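Local structure of DNA translocase coupling protein (Clostridium perfringens, 6O1W) at residues 40-45 / 86-91; 201-206 / 268-273; 321-326 / 337-342. The protein probably acts as an ATP-driven DNA translocase that couples the plasmid to the conjugation machinery, this chain being a fragment that includes its FtsK/SpoIIIE-type ATPase region. One frame throughout, in Å; residues are numbered along the deposited sequence.

Contact 1: residues 40-45 / 86-91; sequences TRIDEI and KSMAGD. With BGC (beta-D-glucopyranose), chain D.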
loop_
_atom_site.group_PDB
_atom_site.type_symbol
_atom_site.label_atom_id
_atom_site.label_comp_id
_atom_site.label_asym_id
_atom_site.label_seq_id
_atom_site.Cartn_x
_atom_site.Cartn_y
_atom_site.Cartn_z
ATOM N N THR A 40 9.315 -0.988 -10.363
ATOM C CA THR A 40 9.998 -0.568 -9.126
ATOM C C THR A 40 11.240 0.267 -9.367
ATOM O O THR A 40 11.678 0.963 -8.456
ATOM C CB THR A 40 10.335 -1.759 -8.223
ATOM O OG1 THR A 40 11.399 -2.512 -8.819
ATOM C CG2 THR A 40 9.131 -2.670 -7.957
ATOM N N ARG A 41 11.845 0.153 -10.563
ATOM C CA ARG A 41 13.086 0.827 -10.976
ATOM C C ARG A 41 14.295 0.323 -10.147
ATOM O O ARG A 41 15.286 1.031 -9.960
ATOM C CB ARG A 41 12.949 2.364 -10.997
ATOM C CG ARG A 41 11.928 2.854 -12.026
ATOM C CD ARG A 41 12.577 3.563 -13.202
ATOM N NE ARG A 41 12.024 4.910 -13.371
ATOM C CZ ARG A 41 12.749 6.019 -13.516
ATOM N NH1 ARG A 41 14.076 5.956 -13.543
ATOM N NH2 ARG A 41 12.150 7.196 -13.649
ATOM N N ILE A 42 14.206 -0.928 -9.683
ATOM C CA ILE A 42 15.277 -1.587 -8.932
ATOM C C ILE A 42 15.919 -2.540 -9.941
ATOM O O ILE A 42 15.195 -3.309 -10.588
ATOM C CB ILE A 42 14.763 -2.358 -7.679
ATOM C CG1 ILE A 42 14.075 -1.415 -6.674
ATOM C CG2 ILE A 42 15.917 -3.138 -7.002
ATOM C CD1 ILE A 42 13.126 -2.178 -5.636
ATOM N N ASP A 43 17.262 -2.476 -10.056
ATOM C CA ASP A 43 18.097 -3.264 -10.959
ATOM C C ASP A 43 18.859 -4.358 -10.233
ATOM O O ASP A 43 19.214 -4.197 -9.079
ATOM C CB ASP A 43 19.123 -2.347 -11.677
ATOM C CG ASP A 43 18.517 -1.138 -12.383
ATOM O OD1 ASP A 43 17.733 -1.334 -13.331
ATOM O OD2 ASP A 43 18.828 0.001 -11.987
ATOM N N GLU A 44 19.148 -5.447 -10.928
ATOM C CA GLU A 44 19.954 -6.558 -10.447
ATOM C C GLU A 44 21.159 -6.615 -11.393
ATOM O O GLU A 44 21.002 -6.887 -12.596
ATOM C CB GLU A 44 19.150 -7.869 -10.456
ATOM C CG GLU A 44 19.880 -9.040 -9.822
ATOM C CD GLU A 44 19.339 -10.398 -10.234
ATOM O OE1 GLU A 44 19.570 -10.807 -11.396
ATOM O OE2 GLU A 44 18.688 -11.060 -9.393
ATOM N N ILE A 45 22.340 -6.231 -10.869
ATOM C CA ILE A 45 23.566 -6.204 -11.649
ATOM C C ILE A 45 24.460 -7.319 -11.164
ATOM O O ILE A 45 24.805 -7.368 -9.982
ATOM C CB ILE A 45 24.282 -4.834 -11.657
ATOM C CG1 ILE A 45 23.284 -3.645 -11.685
ATOM C CG2 ILE A 45 25.254 -4.761 -12.833
ATOM C CD1 ILE A 45 23.937 -2.276 -11.227
ATOM N N LYS A 86 21.918 -5.106 -5.853
ATOM C CA LYS A 86 20.565 -4.606 -5.988
ATOM C C LYS A 86 20.719 -3.100 -5.883
ATOM O O LYS A 86 21.335 -2.606 -4.937
ATOM C CB LYS A 86 19.633 -5.190 -4.895
ATOM C CG LYS A 86 19.411 -6.727 -4.958
ATOM C CD LYS A 86 18.999 -7.316 -6.346
ATOM C CE LYS A 86 17.765 -6.703 -6.989
ATOM N NZ LYS A 86 16.583 -6.772 -6.109
ATOM N N SER A 87 20.308 -2.375 -6.914
ATOM C CA SER A 87 20.501 -0.915 -6.924
ATOM C C SER A 87 19.396 -0.159 -7.624
ATOM O O SER A 87 18.578 -0.767 -8.297
ATOM C CB SER A 87 21.837 -0.551 -7.575
ATOM O OG SER A 87 21.905 -1.018 -8.913
HETATM N N MSE A 88 19.431 1.172 -7.521
HETATM C CA MSE A 88 18.528 2.098 -8.195
HETATM C C MSE A 88 19.388 3.187 -8.796
HETATM O O MSE A 88 20.281 3.693 -8.116
HETATM C CB MSE A 88 17.529 2.721 -7.197
HETATM C CG MSE A 88 16.414 1.764 -6.798
HETATM SE SE MSE A 88 15.199 2.529 -5.472
HETATM C CE MSE A 88 14.457 4.011 -6.532
ATOM N N ALA A 89 19.146 3.536 -10.070
ATOM C CA ALA A 89 19.886 4.582 -10.785
ATOM C C ALA A 89 19.673 5.924 -10.082
ATOM O O ALA A 89 18.576 6.160 -9.570
ATOM C CB ALA A 89 19.373 4.676 -12.220
ATOM N N GLY A 90 20.706 6.777 -10.049
ATOM C CA GLY A 90 20.607 8.123 -9.486
ATOM C C GLY A 90 19.480 8.933 -10.123
ATOM O O GLY A 90 18.970 9.867 -9.501
ATOM N N ASP A 91 19.062 8.568 -11.376
ATOM C CA ASP A 91 17.943 9.196 -12.101
ATOM C C ASP A 91 16.546 8.777 -11.582
ATOM O O ASP A 91 15.570 9.480 -11.854
ATOM C CB ASP A 91 18.045 8.966 -13.625
ATOM C CG ASP A 91 17.981 7.521 -14.112
ATOM O OD1 ASP A 91 16.892 6.899 -14.010
ATOM O OD2 ASP A 91 18.998 7.033 -14.658
HETATM C C2 BGC D . 14.277 -9.773 -8.003
HETATM C C3 BGC D . 13.079 -9.491 -8.908
HETATM C C4 BGC D . 13.311 -8.235 -9.741
HETATM C C5 BGC D . 14.655 -8.316 -10.464
HETATM C C6 BGC D . 15.026 -7.043 -11.190
HETATM C C1 BGC D . 15.573 -9.779 -8.805
HETATM O O1 BGC D . 16.635 -9.908 -7.924
HETATM O O2 BGC D . 14.146 -11.032 -7.352
HETATM O O3 BGC D . 11.909 -9.320 -8.111
HETATM O O4 BGC D . 12.253 -8.035 -10.677
HETATM O O5 BGC D . 15.702 -8.550 -9.512
HETATM O O6 BGC D . 15.290 -5.982 -10.278
HETATM O O HOH W 1 17.081 2.109 -11.651
#
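Bent at chi2, chi3 and chi4, the Lys-86 chain curls back over the neighbouring strand, its CE 3.9 Å from Glu-44 CB and its ammonium beside Ile-42 CG2. From the same face, Glu-44 reaches the glucose: CG is anti to the backbone N (chi1 -174°) and the extended chain carries OE2 to the sugar's O1, from which it accepts a bond at 2.8 Å; Lys-86 CE touches that O1 too. The sugar's O6 donates to the backbone O of Ile-42 at 2.7 Å. Asp-37, Lys-318 and Asp-319 also bond the glucose.

Asp-43 and Ser-87 form an antiparallel hydrogen-bonded pair, with Asp-43 N to Ser-87 O at 2.8 Å (N-H...O 175°) and Ser-87 N to Asp-43 O at 3.0 Å. Ser-87 OG is buried without a polar partner, Ile-45 CD1 lying 3.3 Å from it. A water ties Arg-41 O, Asp-43 OD2 and Ala-89 N together. Outside the paired residues, Arg-41, ahead of strand 43-48, meets Asp-91, after strand 82-89: NH1 to OD1 at 3.0 Å, in the guanidinium plane, a salt bridge whose hydrogen bond is weak (126°). The arrangement is antiparallel beta pairing between the two inner strands of a four-stranded sheet, edged by a glucose-binding pocket.

Contact 2: residues 201-206 / 268-273; sequences KRLKLL and RATGIN
The guanidinium of Arg-202 is gripped at all three nitrogens, and the bond that crosses this contact runs from NH1 to Thr-270 O at 2.8 Å. It is nearly straight (N-H...O 164°), the carbonyl oxygen lies in the guanidinium plane, and the donor approaches almost in line with the C=O bond. NE forms a salt bridge with Glu-198 on the same helix and NH2 bonds the backbone O of Lys-227, so three partners in different directions fix the rotation of the buried group.

The aliphatic part of Arg-202 is extended from CG to NE and passes beside Thr-270, with CD 3.2 Å from Thr-270 O and CB 3.7 Å from Thr-270 CG2. Both branches of Thr-270 meet helix 185-209: CG2, anti to the carbonyl carbon, touches Leu-203 CD2 at 3.8 Å, and OG1 hydrogen-bonds Asn-199 OD1. Leu-206, one turn further along, brings CD1 to 3.8 Å from Ala-269 CB.

Gly-271 follows with a positive phi (70°), a conformation that glycine adopts readily, and the chain then enters strand 272-278, held by backbone bonds to Ile-229 of the adjacent strand. The contact thus packs one side of helix 185-209 against the turn between helix 247-266 and strand 272-278, an alpha-to-beta connection leading into the parallel core of a P-loop NTPase fold.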
loop_
_atom_site.group_PDB
_atom_site.type_symbol
_atom_site.label_atom_id
_atom_site.label_comp_id
_atom_site.label_asym_id
_atom_site.label_seq_id
_atom_site.Cartn_x
_atom_site.Cartn_y
_atom_site.Cartn_z
ATOM N N LYS A 201 -29.854 -1.525 -0.385
ATOM C CA LYS A 201 -30.771 -0.395 -0.632
ATOM C C LYS A 201 -30.269 0.531 -1.764
ATOM O O LYS A 201 -31.063 0.966 -2.597
ATOM C CB LYS A 201 -31.037 0.403 0.650
ATOM C CG LYS A 201 -31.829 -0.398 1.695
ATOM C CD LYS A 201 -31.798 0.223 3.101
ATOM C CE LYS A 201 -32.968 1.135 3.362
ATOM N NZ LYS A 201 -32.820 1.870 4.641
ATOM N N ARG A 202 -28.947 0.744 -1.834
ATOM C CA ARG A 202 -28.297 1.570 -2.855
ATOM C C ARG A 202 -28.325 0.893 -4.209
ATOM O O ARG A 202 -28.655 1.557 -5.188
ATOM C CB ARG A 202 -26.868 1.921 -2.443
ATOM C CG ARG A 202 -26.836 2.926 -1.297
ATOM C CD ARG A 202 -25.422 3.400 -0.968
ATOM N NE ARG A 202 -25.485 4.359 0.133
ATOM C CZ ARG A 202 -24.567 5.271 0.411
ATOM N NH1 ARG A 202 -23.457 5.354 -0.318
ATOM N NH2 ARG A 202 -24.734 6.090 1.433
ATOM N N LEU A 203 -28.086 -0.441 -4.265
ATOM C CA LEU A 203 -28.161 -1.200 -5.522
ATOM C C LEU A 203 -29.587 -1.128 -6.084
ATOM O O LEU A 203 -29.765 -1.008 -7.293
ATOM C CB LEU A 203 -27.790 -2.679 -5.317
ATOM C CG LEU A 203 -26.334 -3.053 -5.101
ATOM C CD1 LEU A 203 -26.220 -4.555 -4.821
ATOM C CD2 LEU A 203 -25.494 -2.738 -6.324
ATOM N N LYS A 204 -30.592 -1.178 -5.194
ATOM C CA LYS A 204 -32.024 -1.134 -5.534
ATOM C C LYS A 204 -32.336 0.248 -6.165
ATOM O O LYS A 204 -32.968 0.306 -7.221
ATOM C CB LYS A 204 -32.839 -1.373 -4.235
ATOM C CG LYS A 204 -34.330 -1.542 -4.392
ATOM C CD LYS A 204 -34.995 -1.830 -3.018
ATOM C CE LYS A 204 -36.500 -1.992 -3.114
ATOM N NZ LYS A 204 -37.171 -0.716 -3.524
ATOM N N LEU A 205 -31.812 1.335 -5.563
ATOM C CA LEU A 205 -31.982 2.701 -6.075
ATOM C C LEU A 205 -31.343 2.886 -7.461
ATOM O O LEU A 205 -31.955 3.487 -8.342
ATOM C CB LEU A 205 -31.437 3.736 -5.075
ATOM C CG LEU A 205 -32.236 3.918 -3.767
ATOM C CD1 LEU A 205 -31.458 4.792 -2.771
ATOM C CD2 LEU A 205 -33.645 4.524 -4.035
ATOM N N LEU A 206 -30.160 2.284 -7.683
ATOM C CA LEU A 206 -29.465 2.312 -8.980
ATOM C C LEU A 206 -30.227 1.568 -10.059
ATOM O O LEU A 206 -30.395 2.121 -11.147
ATOM C CB LEU A 206 -28.027 1.774 -8.854
ATOM C CG LEU A 206 -27.126 2.536 -7.864
ATOM C CD1 LEU A 206 -25.736 1.928 -7.811
ATOM C CD2 LEU A 206 -27.038 4.015 -8.219
ATOM N N ARG A 268 -19.117 -1.694 -5.648
ATOM C CA ARG A 268 -18.405 -0.975 -6.707
ATOM C C ARG A 268 -19.029 0.391 -7.045
ATOM O O ARG A 268 -18.328 1.388 -7.054
ATOM C CB ARG A 268 -18.394 -1.830 -7.991
ATOM C CG ARG A 268 -18.445 -3.340 -7.772
ATOM C CD ARG A 268 -17.112 -3.933 -8.158
ATOM N NE ARG A 268 -16.436 -4.477 -6.988
ATOM C CZ ARG A 268 -15.124 -4.433 -6.778
ATOM N NH1 ARG A 268 -14.320 -3.840 -7.654
ATOM N NH2 ARG A 268 -14.609 -4.972 -5.692
ATOM N N ALA A 269 -20.347 0.420 -7.304
ATOM C CA ALA A 269 -21.124 1.574 -7.750
ATOM C C ALA A 269 -21.860 2.338 -6.650
ATOM O O ALA A 269 -22.364 3.433 -6.911
ATOM C CB ALA A 269 -22.134 1.112 -8.803
ATOM N N THR A 270 -21.952 1.765 -5.450
ATOM C CA THR A 270 -22.748 2.306 -4.335
ATOM C C THR A 270 -22.016 3.311 -3.412
ATOM O O THR A 270 -22.644 3.888 -2.519
ATOM C CB THR A 270 -23.328 1.158 -3.530
ATOM O OG1 THR A 270 -22.250 0.421 -2.990
ATOM C CG2 THR A 270 -24.235 0.229 -4.365
ATOM N N GLY A 271 -20.723 3.537 -3.628
ATOM C CA GLY A 271 -20.005 4.509 -2.816
ATOM C C GLY A 271 -19.796 4.059 -1.380
ATOM O O GLY A 271 -19.831 4.876 -0.467
ATOM N N ILE A 272 -19.572 2.764 -1.164
ATOM C CA ILE A 272 -19.195 2.210 0.131
ATOM C C ILE A 272 -17.790 1.615 -0.087
ATOM O O ILE A 272 -17.640 0.620 -0.817
ATOM C CB ILE A 272 -20.206 1.193 0.717
ATOM C CG1 ILE A 272 -21.660 1.758 0.720
ATOM C CG2 ILE A 272 -19.741 0.712 2.113
ATOM C CD1 ILE A 272 -22.730 0.906 1.287
ATOM N N ASN A 273 -16.768 2.217 0.556
ATOM C CA ASN A 273 -15.369 1.852 0.378
ATOM C C ASN A 273 -14.688 1.256 1.603
ATOM O O ASN A 273 -14.771 1.798 2.706
ATOM C CB ASN A 273 -14.575 3.063 -0.136
ATOM C CG ASN A 273 -15.277 3.774 -1.270
ATOM O OD1 ASN A 273 -15.789 4.862 -1.107
ATOM N ND2 ASN A 273 -15.336 3.170 -2.437
#

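Contact 3: residues 321-326 / 337-342; sequences PEVKGR and QFQAFY
The amide of Gln-339 stands nearly perpendicular to the guanidinium of Arg-326, their planes 85° apart, and the two side chains cross at about a right angle. Both have CG anti to the backbone N; the bend at chi2 takes the Gln-339 amide to the turn, while bends at chi2 and chi3 bring the Arg-326 guanidinium across to meet it. Arg-326 NE donates to Gln-339 OE1 at 2.8 Å; the oxygen sits 23° out of the guanidinium plane, while the donor lies in the plane of the amide carbonyl. The other end of the same amide is used as precisely: Gln-339 NE2 gives a hydrogen to a lone pair of Lys-324 O at 2.9 Å, with that oxygen in the amide plane. Val-323 CG1 lies over one guanidinium face, 3.9 Å above the plane and offset toward the rim, and NH2 bonds Pro-95 O.

Arg-326 and Gln-339 are an antiparallel non-hydrogen-bonded pair near the open end of the beta hairpin formed by strands 326-331 and 334-340. A type II turn from Val-323 to Arg-326 leads into the first strand, with Gly-325 supplying the positive phi (82°) at its third position. Gly-325 O accepts from Ala-340 N at 2.8 Å.

Further along, Lys-324 NZ comes obliquely to the Tyr-342 ring, 3.8 Å from its CE1. Tyr-342 also touches Val-144, and Ala-340, like Val-144, contacts ATP in another structure of this protein.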
loop_
_atom_site.group_PDB
_atom_site.type_symbol
_atom_site.label_atom_id
_atom_site.label_comp_id
_atom_site.label_asym_id
_atom_site.label_seq_id
_atom_site.Cartn_x
_atom_site.Cartn_y
_atom_site.Cartn_z
ATOM N N PRO A 321 14.042 -0.898 -0.746
ATOM C CA PRO A 321 15.073 -0.412 0.175
ATOM C C PRO A 321 14.445 -0.145 1.548
ATOM O O PRO A 321 13.239 0.140 1.635
ATOM C CB PRO A 321 15.528 0.900 -0.467
ATOM C CG PRO A 321 14.354 1.386 -1.208
ATOM C CD PRO A 321 13.621 0.164 -1.688
ATOM N N GLU A 322 15.273 -0.208 2.612
ATOM C CA GLU A 322 14.860 0.015 4.004
ATOM C C GLU A 322 14.702 1.492 4.327
ATOM O O GLU A 322 15.495 2.057 5.081
ATOM C CB GLU A 322 15.823 -0.680 4.978
ATOM C CG GLU A 322 15.628 -2.187 5.022
ATOM C CD GLU A 322 16.599 -2.891 5.945
ATOM O OE1 GLU A 322 17.625 -3.404 5.441
ATOM O OE2 GLU A 322 16.344 -2.918 7.172
ATOM N N VAL A 323 13.661 2.110 3.742
ATOM C CA VAL A 323 13.294 3.516 3.897
ATOM C C VAL A 323 11.895 3.542 4.525
ATOM O O VAL A 323 10.981 2.880 4.014
ATOM C CB VAL A 323 13.284 4.228 2.509
ATOM C CG1 VAL A 323 12.803 5.676 2.609
ATOM C CG2 VAL A 323 14.642 4.147 1.824
ATOM N N LYS A 324 11.720 4.312 5.608
ATOM C CA LYS A 324 10.412 4.441 6.240
ATOM C C LYS A 324 9.447 5.165 5.291
ATOM O O LYS A 324 9.790 6.216 4.713
ATOM C CB LYS A 324 10.498 5.174 7.598
ATOM C CG LYS A 324 9.296 4.882 8.500
ATOM C CD LYS A 324 9.360 5.661 9.817
ATOM C CE LYS A 324 8.055 5.636 10.588
ATOM N NZ LYS A 324 6.964 6.378 9.891
ATOM N N GLY A 325 8.258 4.578 5.140
ATOM C CA GLY A 325 7.209 5.106 4.280
ATOM C C GLY A 325 7.362 4.743 2.815
ATOM O O GLY A 325 6.601 5.234 1.979
ATOM N N ARG A 326 8.320 3.876 2.486
ATOM C CA ARG A 326 8.533 3.427 1.107
ATOM C C ARG A 326 7.688 2.171 0.856
ATOM O O ARG A 326 7.752 1.205 1.616
ATOM C CB ARG A 326 10.018 3.180 0.843
ATOM C CG ARG A 326 10.351 2.895 -0.619
ATOM C CD ARG A 326 10.005 4.058 -1.529
ATOM N NE ARG A 326 10.747 5.290 -1.232
ATOM C CZ ARG A 326 12.038 5.491 -1.502
ATOM N NH1 ARG A 326 12.772 4.523 -2.034
ATOM N NH2 ARG A 326 12.599 6.666 -1.248
ATOM N N GLN A 337 6.991 1.376 -7.258
ATOM C CA GLN A 337 7.523 1.830 -5.987
ATOM C C GLN A 337 7.088 3.295 -5.790
ATOM O O GLN A 337 7.065 4.070 -6.742
ATOM C CB GLN A 337 9.085 1.688 -5.997
ATOM C CG GLN A 337 9.748 2.072 -4.690
ATOM C CD GLN A 337 11.255 1.884 -4.605
ATOM O OE1 GLN A 337 11.985 1.491 -5.532
ATOM N NE2 GLN A 337 11.756 2.181 -3.456
ATOM N N PHE A 338 6.722 3.670 -4.562
ATOM C CA PHE A 338 6.363 5.047 -4.248
ATOM C C PHE A 338 6.653 5.337 -2.784
ATOM O O PHE A 338 6.699 4.394 -1.978
ATOM C CB PHE A 338 4.856 5.338 -4.549
ATOM C CG PHE A 338 3.868 4.893 -3.494
ATOM C CD1 PHE A 338 3.477 3.560 -3.402
ATOM C CD2 PHE A 338 3.292 5.816 -2.622
ATOM C CE1 PHE A 338 2.523 3.154 -2.457
ATOM C CE2 PHE A 338 2.354 5.408 -1.668
ATOM C CZ PHE A 338 1.990 4.075 -1.577
ATOM N N GLN A 339 6.769 6.652 -2.446
ATOM C CA GLN A 339 6.930 7.153 -1.089
ATOM C C GLN A 339 5.566 7.620 -0.619
ATOM O O GLN A 339 4.987 8.525 -1.209
ATOM C CB GLN A 339 7.918 8.346 -1.027
ATOM C CG GLN A 339 8.274 8.823 0.408
ATOM C CD GLN A 339 8.954 7.773 1.274
ATOM O OE1 GLN A 339 9.643 6.868 0.791
ATOM N NE2 GLN A 339 8.767 7.860 2.591
ATOM N N ALA A 340 5.076 7.023 0.450
ATOM C CA ALA A 340 3.796 7.349 1.054
ATOM C C ALA A 340 3.909 8.611 1.874
ATOM O O ALA A 340 4.941 8.849 2.495
ATOM C CB ALA A 340 3.347 6.203 1.954
ATOM N N PHE A 341 2.827 9.392 1.919
ATOM C CA PHE A 341 2.727 10.586 2.750
ATOM C C PHE A 341 2.824 10.195 4.212
ATOM O O PHE A 341 2.259 9.169 4.621
ATOM C CB PHE A 341 1.364 11.283 2.572
ATOM C CG PHE A 341 1.130 11.914 1.230
ATOM C CD1 PHE A 341 1.977 12.905 0.751
ATOM C CD2 PHE A 341 0.030 11.565 0.467
ATOM C CE1 PHE A 341 1.765 13.483 -0.505
ATOM C CE2 PHE A 341 -0.204 12.172 -0.773
ATOM C CZ PHE A 341 0.662 13.130 -1.247
ATOM N N TYR A 342 3.523 11.009 5.002
ATOM C CA TYR A 342 3.540 10.762 6.433
ATOM C C TYR A 342 2.497 11.714 6.979
ATOM O O TYR A 342 2.608 12.936 6.817
ATOM C CB TYR A 342 4.923 10.936 7.093
ATOM C CG TYR A 342 4.864 10.665 8.586
ATOM C CD1 TYR A 342 4.578 9.391 9.076
ATOM C CD2 TYR A 342 5.032 11.694 9.507
ATOM C CE1 TYR A 342 4.447 9.153 10.445
ATOM C CE2 TYR A 342 4.945 11.460 10.879
ATOM C CZ TYR A 342 4.636 10.191 11.344
ATOM O OH TYR A 342 4.534 9.973 12.698
#

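How the contacts relate
Contacts 1 and 3 touch, with centres about 16 Å apart: Gln-337 of contact 3 packs against Thr-40, Ile-42 and selenomethionine Met-88 of contact 1, joining the four-stranded sheet to strand 334-340 of the ten-stranded one. The glucose beside contact 1 spans the same junction, since Asp-319, just ahead of segment 321-326, also bonds it. Contact 2 stands apart, its nearest atoms about 17 Å from contact 3 and 23 Å from contact 1, yet strands 272-278 and 334-340 belong to one sheet. Contact 3 is nearest the nucleotide site, empty here: the Lys-324 side chain comes within about 5 Å of Gly-141, a P-loop residue that contacts ATP in another structure of this protein.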